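Local coordinates for protein Ent-copalyl diphosphate synthase (Streptomyces platensis, PDB 5BP8) that belongs to the bacterial class II terpene cyclases, a mainly helical protein related in part of its chain to squalene-hopene cyclases, at residues Gly110-Asp114 / Gly115-Gly119; Ala143-Thr146 / Glu147-Gly151; Leu494-Asp497 / Lys498-Ala502. All blocks are in the same frame, centred on the assembly; numbering follows the deposited sequence.

Overall arrangement
All three interactions are local, each made within one continuous stretch, and they follow one another in series along a mainly helical chain. Interaction 1 is a widened turn late in helix 98-116. Interaction 2 is a beta turn just after helix 127-144, the next helix along, and the centres of these two lie about 21 Å apart. Interaction 3 comes far later, in the small hairpin of strands 495-496 and 500-501, with its centre about 21 Å from that of interaction 1 and 33 Å from that of interaction 2. None touches another. The hairpin, the only sheet in the chain, sits near its centre, while the other two contacts shape the ends of two successive helices further out.

Interaction 1. Residues Gly110-Asp114 / Gly115-Gly119; sequences GALRD and GLLAG
A pi-type turn widens helix 98-116 where Ala111 and Leu112 meet Leu116 and Leu117, so that the two main backbone bonds, Leu116 N to Ala111 O and Leu117 N to Leu112 O, reach five residues back. Leu116 N donates to Ala111 O at 3.1 Å and nearly straight (167° at the hydrogen), the donor lying in the carbonyl plane. The same oxygen also takes a weak bond from Gly115 N, at 3.3 Å. One residue on, Leu117 N reaches Leu112 O over 3.0 Å along a lone pair, and a water molecule donates to this oxygen as well. That water in turn accepts from Ala118 N (2.9 Å), bridging the helical carbonyl to the chain that follows.

Leucine side chains pack beside these bonds. In Leu116, CG stands anti to the carbonyl carbon (chi1 -71°), which carries CD1 back along the helix to rest against Ala111 CB at 4.1 Å and Leu112 CD2 at the same distance; Leu112 and Leu116 lean across each other at a slant. Leu117 turns toward the preceding turn: its CD1 meets Leu112 CB at 3.9 Å, while its CG lies 3.4 Å from Leu112 O, beside the bond made by its own backbone N. Leu112 also packs on Thr75, Leu76 and Val79 of helix 72-86, and Leu117 on Leu161 and Leu168.

Leu112 O thus has two donors, one from the chain and one from water, and Ala111 O has one strong and one weak. The extra residue in the turn costs these carbonyls no hydrogen bonding, and the water extends the bonding to Ala118, past the widened turn. Leu116 CG and Leu117 CG lie against Ala111 O and Leu112 O respectively, but any shielding is partial, because a water still reaches Leu112 O.

Interaction 2. Residues Ala143-Thr146 / Glu147-Gly151; sequences AALT and EQAPG
Thr146 and Gln148 meet through the threonine hydroxyl at the start of a type I beta turn that runs from Thr146 to Ala149. Thr146 OG1 sits between its backbone N and carbonyl carbon (chi1 71°), the crowded position, and from there it leans over the turn to accept from Gln148 N at 3.3 Å. This bond, moderately bent at 138°, makes an ST turn within the beta turn. The beta turn is closed by Ala149 N, which donates to Thr146 O over 3.0 Å, approaching well above the carbonyl plane. Side chain and main chain of Thr146 therefore each hold one N-H of the residues after it.

Gln148 is bent at its second torsion (chi2 88°), which folds the carboxamide back toward Thr146 instead of letting it run outward. Its NE2 comes to 3.3 Å from Thr146 OG1, but the angle is too poor for a hydrogen bond, and NE2 also lies 3.8 Å from Thr146 CB. Ala149 directs its CB at the start of the turn, where Thr146 O is a close non-bonded neighbour at 3.3 Å. The same CB makes an apolar contact at 3.8 Å with Leu145 CD2, the branch of leucine that bridges to the far end of the turn.

The turn lies at the protein surface, directly after helix 127-144 and in the loop leading toward helix 171-179. Leu145 O is hydrogen-bonded to Ser157 OG farther along that loop, and Pro150, next after the turn, rests on Pro98, Asp99 and Ala102 at the beginning of helix 98-116.

Interaction 3. Residues Leu494-Asp497 / Lys498-Ala502; sequences LWHD and KDIYA
Tyr501 O is gripped by two neighbouring N-H groups, Trp495 N at 3.0 Å in the carbonyl plane and Leu494 N through a weaker, bent bond. Leu494 and Trp495 thus both face one residue, a classic beta bulge in the hairpin of strands 495-496 and 500-501. Tyr501 N returns a bond to Trp495 O at 2.9 Å, and the loop end is closed by Asp497 N, which donates to Asp499 O at 2.9 Å.

Tyr501 CG stands between its backbone N and carbonyl carbon (chi1 72°), which swings the ring back across the hairpin. Trp495 CB lies over the centre of one ring face, a CH-pi contact 3.6 Å from the centroid. Asp497 CB approaches Tyr501 CD1 obliquely at 3.6 Å. On the opposite side of the hairpin, His496 and Ile500 lie side by side, with Ile500 CG2 at the edge of the imidazole, 3.6 Å from His496 CD2.

The polar ends point to other partners: Trp495 NE1 hydrogen-bonds to Glu450, His496 NE2 to Tyr70 and Asp499 OD1 to Ser30, Asp497 OD2 is hydrogen-bonded to His191 NE2 and Ser255 OG, and Lys498 NZ forms a salt bridge with Glu194. The buried charges of the loop therefore have polar or oppositely charged partners, and the small hairpin is tied to several distant parts of the helical chain.

Interaction 1. Residues Gly110-Asp114 / Gly115-Gly119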
ATOM      1  N   GLY A 110     -25.817   5.142   7.397  1.00 16.11           N
ATOM      2  CA  GLY A 110     -25.780   5.918   8.616  1.00 16.43           C
ATOM      3  C   GLY A 110     -24.390   6.420   8.939  1.00 16.22           C
ATOM      4  O   GLY A 110     -24.224   7.603   9.268  1.00 16.54           O
ATOM      5  N   ALA A 111     -23.385   5.546   8.881  1.00 16.22           N
ATOM      6  CA  ALA A 111     -22.013   5.960   9.132  1.00 16.34           C
ATOM      7  C   ALA A 111     -21.511   7.032   8.156  1.00 16.89           C
ATOM      8  O   ALA A 111     -20.772   7.934   8.558  1.00 17.07           O
ATOM      9  CB  ALA A 111     -21.061   4.752   9.148  1.00 16.31           C
ATOM     10  N   LEU A 112     -21.869   6.909   6.884  1.00 16.60           N
ATOM     11  CA  LEU A 112     -21.531   7.928   5.885  1.00 17.40           C
ATOM     12  C   LEU A 112     -22.168   9.289   6.229  1.00 18.41           C
ATOM     13  O   LEU A 112     -21.493  10.336   6.287  1.00 17.38           O
ATOM     14  CB  LEU A 112     -21.959   7.488   4.490  1.00 17.42           C
ATOM     15  CG  LEU A 112     -21.148   6.332   3.889  1.00 17.28           C
ATOM     16  CD1 LEU A 112     -21.842   5.778   2.651  1.00 17.51           C
ATOM     17  CD2 LEU A 112     -19.748   6.802   3.553  1.00 17.84           C
ATOM     18  N   ARG A 113     -23.461   9.263   6.476  1.00 18.36           N
ATOM     19  CA  ARG A 113     -24.223  10.476   6.770  1.00 20.35           C
ATOM     20  C   ARG A 113     -23.858  11.106   8.097  1.00 20.15           C
ATOM     21  O   ARG A 113     -23.850  12.336   8.192  1.00 21.69           O
ATOM     22  CB  ARG A 113     -25.718  10.141   6.747  1.00 22.45           C
ATOM     23  CG  ARG A 113     -26.678  11.337   6.776  1.00 25.42           C
ATOM     24  CD  ARG A 113     -27.963  10.946   6.028  1.00 28.95           C
ATOM     25  NE  ARG A 113     -29.079  11.895   6.196  1.00 32.69           N
ATOM     26  CZ  ARG A 113     -29.958  11.870   7.207  1.00 34.00           C
ATOM     27  NH1 ARG A 113     -29.857  10.969   8.179  1.00 34.88           N
ATOM     28  NH2 ARG A 113     -30.941  12.762   7.248  1.00 34.84           N
ATOM     29  N   ASP A 114     -23.551  10.286   9.107  1.00 18.74           N
ATOM     30  CA  ASP A 114     -23.366  10.758  10.466  1.00 20.51           C
ATOM     31  C   ASP A 114     -21.943  11.228  10.771  1.00 20.99           C
ATOM     32  O   ASP A 114     -21.707  11.776  11.827  1.00 22.38           O
ATOM     33  CB  ASP A 114     -23.769   9.706  11.498  1.00 21.55           C
ATOM     34  CG  ASP A 114     -25.276   9.401  11.488  1.00 22.42           C
ATOM     35  OD1 ASP A 114     -26.064  10.154  10.854  1.00 24.00           O
ATOM     36  OD2 ASP A 114     -25.659   8.381  12.117  1.00 25.15           O
ATOM     37  N   GLY A 115     -20.981  10.979   9.893  1.00 20.23           N
ATOM     38  CA  GLY A 115     -19.635  11.454  10.184  1.00 19.86           C
ATOM     39  C   GLY A 115     -18.613  11.319   9.077  1.00 18.70           C
ATOM     40  O   GLY A 115     -17.733  12.170   8.935  1.00 18.93           O
ATOM     41  N   LEU A 116     -18.678  10.251   8.305  1.00 17.77           N
ATOM     42  CA  LEU A 116     -17.601  10.004   7.359  1.00 16.97           C
ATOM     43  C   LEU A 116     -17.586  11.044   6.236  1.00 17.25           C
ATOM     44  O   LEU A 116     -16.500  11.456   5.806  1.00 18.03           O
ATOM     45  CB  LEU A 116     -17.663   8.601   6.762  1.00 17.05           C
ATOM     46  CG  LEU A 116     -17.304   7.441   7.701  1.00 16.84           C
ATOM     47  CD1 LEU A 116     -17.794   6.139   7.051  1.00 16.83           C
ATOM     48  CD2 LEU A 116     -15.838   7.348   8.052  1.00 17.50           C
ATOM     49  N   LEU A 117     -18.754  11.416   5.724  1.00 16.44           N
ATOM     50  CA  LEU A 117     -18.796  12.317   4.556  1.00 17.50           C
ATOM     51  C   LEU A 117     -18.312  13.721   4.913  1.00 18.74           C
ATOM     52  O   LEU A 117     -17.809  14.452   4.048  1.00 20.46           O
ATOM     53  CB  LEU A 117     -20.180  12.365   3.940  1.00 17.79           C
ATOM     54  CG  LEU A 117     -20.489  11.095   3.127  1.00 17.69           C
ATOM     55  CD1 LEU A 117     -21.978  11.062   2.912  1.00 18.70           C
ATOM     56  CD2 LEU A 117     -19.729  10.990   1.809  1.00 17.65           C
ATOM     57  N   ALA A 118     -18.447  14.063   6.177  1.00 19.16           N
ATOM     58  CA  ALA A 118     -18.078  15.380   6.687  1.00 23.05           C
ATOM     59  C   ALA A 118     -16.758  15.403   7.423  1.00 25.81           C
ATOM     60  O   ALA A 118     -16.326  16.492   7.862  1.00 27.00           O
ATOM     61  CB  ALA A 118     -19.162  15.876   7.632  1.00 24.61           C
ATOM     62  N   GLY A 119     -16.113  14.233   7.575  1.00 24.34           N
ATOM     63  CA  GLY A 119     -14.897  14.099   8.405  1.00 23.21           C
ATOM     64  C   GLY A 119     -13.665  14.275   7.546  1.00 22.74           C
ATOM     65  O   GLY A 119     -13.775  14.675   6.370  1.00 21.34           O
TER
HETATM   66  O   HOH W   1     -20.858  12.999   7.461  1.00 23.12           O

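Interaction 2. Residues Ala143-Thr146 / Glu147-Gly151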
ATOM      1  N   ALA A 143     -31.916   6.653  -5.164  1.00 23.68           N
ATOM      2  CA  ALA A 143     -33.061   7.221  -5.901  1.00 25.72           C
ATOM      3  C   ALA A 143     -33.963   6.111  -6.412  1.00 27.29           C
ATOM      4  O   ALA A 143     -35.167   6.302  -6.513  1.00 28.30           O
ATOM      5  CB  ALA A 143     -32.589   8.090  -7.063  1.00 26.51           C
ATOM      6  N   ALA A 144     -33.379   4.962  -6.730  1.00 27.42           N
ATOM      7  CA  ALA A 144     -34.118   3.815  -7.273  1.00 28.43           C
ATOM      8  C   ALA A 144     -34.754   2.932  -6.217  1.00 30.55           C
ATOM      9  O   ALA A 144     -35.597   2.112  -6.551  1.00 30.63           O
ATOM     10  CB  ALA A 144     -33.204   2.972  -8.147  1.00 28.73           C
ATOM     11  N   LEU A 145     -34.376   3.073  -4.947  1.00 30.10           N
ATOM     12  CA  LEU A 145     -35.036   2.322  -3.884  1.00 32.35           C
ATOM     13  C   LEU A 145     -36.501   2.668  -3.819  1.00 35.53           C
ATOM     14  O   LEU A 145     -36.903   3.800  -4.104  1.00 36.28           O
ATOM     15  CB  LEU A 145     -34.453   2.649  -2.512  1.00 32.13           C
ATOM     16  CG  LEU A 145     -33.097   2.099  -2.126  1.00 31.19           C
ATOM     17  CD1 LEU A 145     -32.703   2.695  -0.776  1.00 30.58           C
ATOM     18  CD2 LEU A 145     -33.109   0.587  -2.078  1.00 31.82           C
ATOM     19  N   THR A 146     -37.298   1.690  -3.416  1.00 38.15           N
ATOM     20  CA  THR A 146     -38.690   1.938  -3.060  1.00 41.73           C
ATOM     21  C   THR A 146     -38.868   1.606  -1.595  1.00 44.83           C
ATOM     22  O   THR A 146     -38.008   0.976  -0.975  1.00 41.08           O
ATOM     23  CB  THR A 146     -39.643   1.044  -3.859  1.00 39.89           C
ATOM     24  OG1 THR A 146     -39.519  -0.298  -3.392  1.00 38.20           O
ATOM     25  CG2 THR A 146     -39.300   1.091  -5.322  1.00 42.08           C
ATOM     26  N   GLU A 147     -40.018   1.976  -1.048  1.00 52.15           N
ATOM     27  CA  GLU A 147     -40.268   1.727   0.368  1.00 57.79           C
ATOM     28  C   GLU A 147     -40.412   0.228   0.707  1.00 56.42           C
ATOM     29  O   GLU A 147     -40.297  -0.150   1.878  1.00 58.56           O
ATOM     30  CB  GLU A 147     -41.448   2.570   0.855  1.00 65.43           C
ATOM     31  CG  GLU A 147     -41.139   4.071   0.761  1.00 69.76           C
ATOM     32  CD  GLU A 147     -42.199   4.949   1.412  1.00 74.07           C
ATOM     33  OE1 GLU A 147     -43.048   5.496   0.670  1.00 76.25           O
ATOM     34  OE2 GLU A 147     -42.183   5.090   2.663  1.00 77.19           O
ATOM     35  N   GLN A 148     -40.573  -0.623  -0.314  1.00 49.99           N
ATOM     36  CA  GLN A 148     -40.574  -2.074  -0.112  1.00 49.04           C
ATOM     37  C   GLN A 148     -39.168  -2.697  -0.060  1.00 44.01           C
ATOM     38  O   GLN A 148     -39.029  -3.917   0.057  1.00 40.01           O
ATOM     39  CB  GLN A 148     -41.410  -2.774  -1.186  1.00 53.43           C
ATOM     40  CG  GLN A 148     -42.846  -2.266  -1.269  1.00 58.57           C
ATOM     41  CD  GLN A 148     -42.991  -1.068  -2.200  1.00 63.49           C
ATOM     42  OE1 GLN A 148     -43.356   0.031  -1.771  1.00 67.95           O
ATOM     43  NE2 GLN A 148     -42.678  -1.270  -3.480  1.00 66.18           N
ATOM     44  N   ALA A 149     -38.116  -1.883  -0.145  1.00 40.08           N
ATOM     45  CA  ALA A 149     -36.768  -2.389   0.082  1.00 36.07           C
ATOM     46  C   ALA A 149     -36.712  -3.044   1.474  1.00 36.05           C
ATOM     47  O   ALA A 149     -37.438  -2.654   2.383  1.00 35.41           O
ATOM     48  CB  ALA A 149     -35.751  -1.262  -0.024  1.00 35.01           C
ATOM     49  N   PRO A 150     -35.851  -4.040   1.648  1.00 35.75           N
ATOM     50  CA  PRO A 150     -35.902  -4.776   2.895  1.00 36.20           C
ATOM     51  C   PRO A 150     -35.450  -3.946   4.085  1.00 39.46           C
ATOM     52  O   PRO A 150     -34.722  -2.962   3.911  1.00 37.39           O
ATOM     53  CB  PRO A 150     -34.961  -5.953   2.660  1.00 36.90           C
ATOM     54  CG  PRO A 150     -34.159  -5.616   1.465  1.00 36.99           C
ATOM     55  CD  PRO A 150     -34.912  -4.613   0.672  1.00 36.72           C
ATOM     56  N   GLY A 151     -35.924  -4.329   5.269  1.00 40.06           N
ATOM     57  CA  GLY A 151     -35.579  -3.648   6.516  1.00 42.49           C
ATOM     58  C   GLY A 151     -35.822  -2.146   6.513  1.00 40.00           C
ATOM     59  O   GLY A 151     -36.797  -1.656   5.945  1.00 38.77           O
TER

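Interaction 3. Residues Leu494-Asp497 / Lys498-Ala502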
ATOM      1  N   LEU A 494      -1.554  -0.654   6.447  1.00 15.75           N
ATOM      2  CA  LEU A 494      -1.133   0.716   6.703  1.00 15.79           C
ATOM      3  C   LEU A 494      -0.585   1.430   5.452  1.00 16.13           C
ATOM      4  O   LEU A 494      -0.359   2.634   5.480  1.00 17.03           O
ATOM      5  CB  LEU A 494      -0.073   0.725   7.798  1.00 16.13           C
ATOM      6  CG  LEU A 494      -0.463   0.155   9.171  1.00 16.44           C
ATOM      7  CD1 LEU A 494       0.738   0.188  10.080  1.00 17.36           C
ATOM      8  CD2 LEU A 494      -1.580   0.981   9.769  1.00 17.25           C
ATOM      9  N   TRP A 495      -0.338   0.685   4.389  1.00 16.04           N
ATOM     10  CA  TRP A 495       0.177   1.258   3.151  1.00 15.97           C
ATOM     11  C   TRP A 495      -0.928   1.841   2.318  1.00 16.71           C
ATOM     12  O   TRP A 495      -1.952   1.178   2.098  1.00 16.90           O
ATOM     13  CB  TRP A 495       0.932   0.206   2.350  1.00 16.18           C
ATOM     14  CG  TRP A 495       2.151  -0.294   3.047  1.00 17.66           C
ATOM     15  CD1 TRP A 495       2.202  -1.071   4.152  1.00 17.78           C
ATOM     16  CD2 TRP A 495       3.510  -0.053   2.663  1.00 18.42           C
ATOM     17  NE1 TRP A 495       3.491  -1.321   4.495  1.00 19.13           N
ATOM     18  CE2 TRP A 495       4.321  -0.718   3.591  1.00 18.58           C
ATOM     19  CE3 TRP A 495       4.107   0.664   1.626  1.00 19.54           C
ATOM     20  CZ2 TRP A 495       5.725  -0.667   3.542  1.00 19.47           C
ATOM     21  CZ3 TRP A 495       5.518   0.720   1.572  1.00 21.10           C
ATOM     22  CH2 TRP A 495       6.295   0.043   2.520  1.00 19.63           C
ATOM     23  N   HIS A 496      -0.746   3.062   1.829  1.00 17.31           N
ATOM     24  CA  HIS A 496      -1.807   3.710   1.043  1.00 17.82           C
ATOM     25  C   HIS A 496      -2.042   3.067  -0.318  1.00 17.98           C
ATOM     26  O   HIS A 496      -1.111   2.924  -1.127  1.00 17.18           O
ATOM     27  CB  HIS A 496      -1.528   5.195   0.828  1.00 19.36           C
ATOM     28  CG  HIS A 496      -1.719   6.028   2.054  1.00 21.24           C
ATOM     29  ND1 HIS A 496      -1.413   7.369   2.087  1.00 25.97           N
ATOM     30  CD2 HIS A 496      -2.152   5.713   3.295  1.00 21.80           C
ATOM     31  CE1 HIS A 496      -1.656   7.847   3.301  1.00 25.42           C
ATOM     32  NE2 HIS A 496      -2.126   6.867   4.046  1.00 22.35           N
ATOM     33  N   ASP A 497      -3.291   2.675  -0.586  1.00 17.40           N
ATOM     34  CA  ASP A 497      -3.702   2.451  -1.975  1.00 17.70           C
ATOM     35  C   ASP A 497      -5.148   2.936  -2.131  1.00 16.85           C
ATOM     36  O   ASP A 497      -5.419   4.120  -1.944  1.00 17.93           O
ATOM     37  CB  ASP A 497      -3.434   1.007  -2.446  1.00 17.70           C
ATOM     38  CG  ASP A 497      -3.764   0.818  -3.912  1.00 18.98           C
ATOM     39  OD1 ASP A 497      -3.536   1.769  -4.694  1.00 20.92           O
ATOM     40  OD2 ASP A 497      -4.362  -0.202  -4.290  1.00 18.27           O
ATOM     41  N   LYS A 498      -6.091   2.071  -2.469  1.00 15.48           N
ATOM     42  CA  LYS A 498      -7.464   2.494  -2.530  1.00 15.43           C
ATOM     43  C   LYS A 498      -7.953   2.766  -1.116  1.00 16.13           C
ATOM     44  O   LYS A 498      -8.475   3.845  -0.827  1.00 15.81           O
ATOM     45  CB  LYS A 498      -8.339   1.383  -3.191  1.00 15.56           C
ATOM     46  CG  LYS A 498      -8.030   1.127  -4.662  1.00 16.16           C
ATOM     47  CD  LYS A 498      -8.549   2.229  -5.560  1.00 16.76           C
ATOM     48  CE  LYS A 498      -8.018   2.083  -6.980  1.00 16.57           C
ATOM     49  NZ  LYS A 498      -8.526   0.844  -7.613  1.00 16.34           N
ATOM     50  N   ASP A 499      -7.832   1.758  -0.260  1.00 17.17           N
ATOM     51  CA  ASP A 499      -7.941   1.938   1.190  1.00 17.96           C
ATOM     52  C   ASP A 499      -6.491   1.829   1.681  1.00 17.47           C
ATOM     53  O   ASP A 499      -5.627   2.545   1.146  1.00 19.06           O
ATOM     54  CB  ASP A 499      -9.013   1.074   1.940  1.00 18.44           C
ATOM     55  CG  ASP A 499      -9.035  -0.463   1.597  1.00 19.34           C
ATOM     56  OD1 ASP A 499      -8.061  -1.034   1.057  1.00 18.78           O
ATOM     57  OD2 ASP A 499     -10.096  -1.119   1.931  1.00 18.05           O
ATOM     58  N   ILE A 500      -6.219   1.011   2.682  1.00 17.26           N
ATOM     59  CA  ILE A 500      -4.842   0.775   3.164  1.00 17.23           C
ATOM     60  C   ILE A 500      -4.611  -0.739   3.223  1.00 18.49           C
ATOM     61  O   ILE A 500      -5.515  -1.510   3.603  1.00 17.99           O
ATOM     62  CB  ILE A 500      -4.517   1.443   4.515  1.00 17.74           C
ATOM     63  CG1 ILE A 500      -5.635   1.288   5.568  1.00 17.88           C
ATOM     64  CG2 ILE A 500      -4.244   2.920   4.290  1.00 18.74           C
ATOM     65  CD1 ILE A 500      -5.385   2.061   6.858  1.00 18.64           C
ATOM     66  N   TYR A 501      -3.437  -1.168   2.759  1.00 16.85           N
ATOM     67  CA  TYR A 501      -3.118  -2.563   2.572  1.00 16.77           C
ATOM     68  C   TYR A 501      -1.917  -3.021   3.349  1.00 16.59           C
ATOM     69  O   TYR A 501      -1.073  -2.200   3.745  1.00 15.50           O
ATOM     70  CB  TYR A 501      -2.910  -2.868   1.080  1.00 16.77           C
ATOM     71  CG  TYR A 501      -1.649  -2.331   0.440  1.00 16.24           C
ATOM     72  CD1 TYR A 501      -1.624  -1.071  -0.183  1.00 16.06           C
ATOM     73  CD2 TYR A 501      -0.484  -3.103   0.398  1.00 17.22           C
ATOM     74  CE1 TYR A 501      -0.473  -0.591  -0.759  1.00 17.28           C
ATOM     75  CE2 TYR A 501       0.664  -2.629  -0.203  1.00 17.68           C
ATOM     76  CZ  TYR A 501       0.661  -1.389  -0.801  1.00 17.96           C
ATOM     77  OH  TYR A 501       1.828  -0.926  -1.397  1.00 21.24           O
ATOM     78  N   ALA A 502      -1.871  -4.330   3.580  1.00 16.19           N
ATOM     79  CA  ALA A 502      -0.797  -4.983   4.330  1.00 17.10           C
ATOM     80  C   ALA A 502       0.031  -5.896   3.432  1.00 16.58           C
ATOM     81  O   ALA A 502      -0.441  -6.987   3.010  1.00 16.56           O
ATOM     82  CB  ALA A 502      -1.353  -5.799   5.497  1.00 18.11           C
TER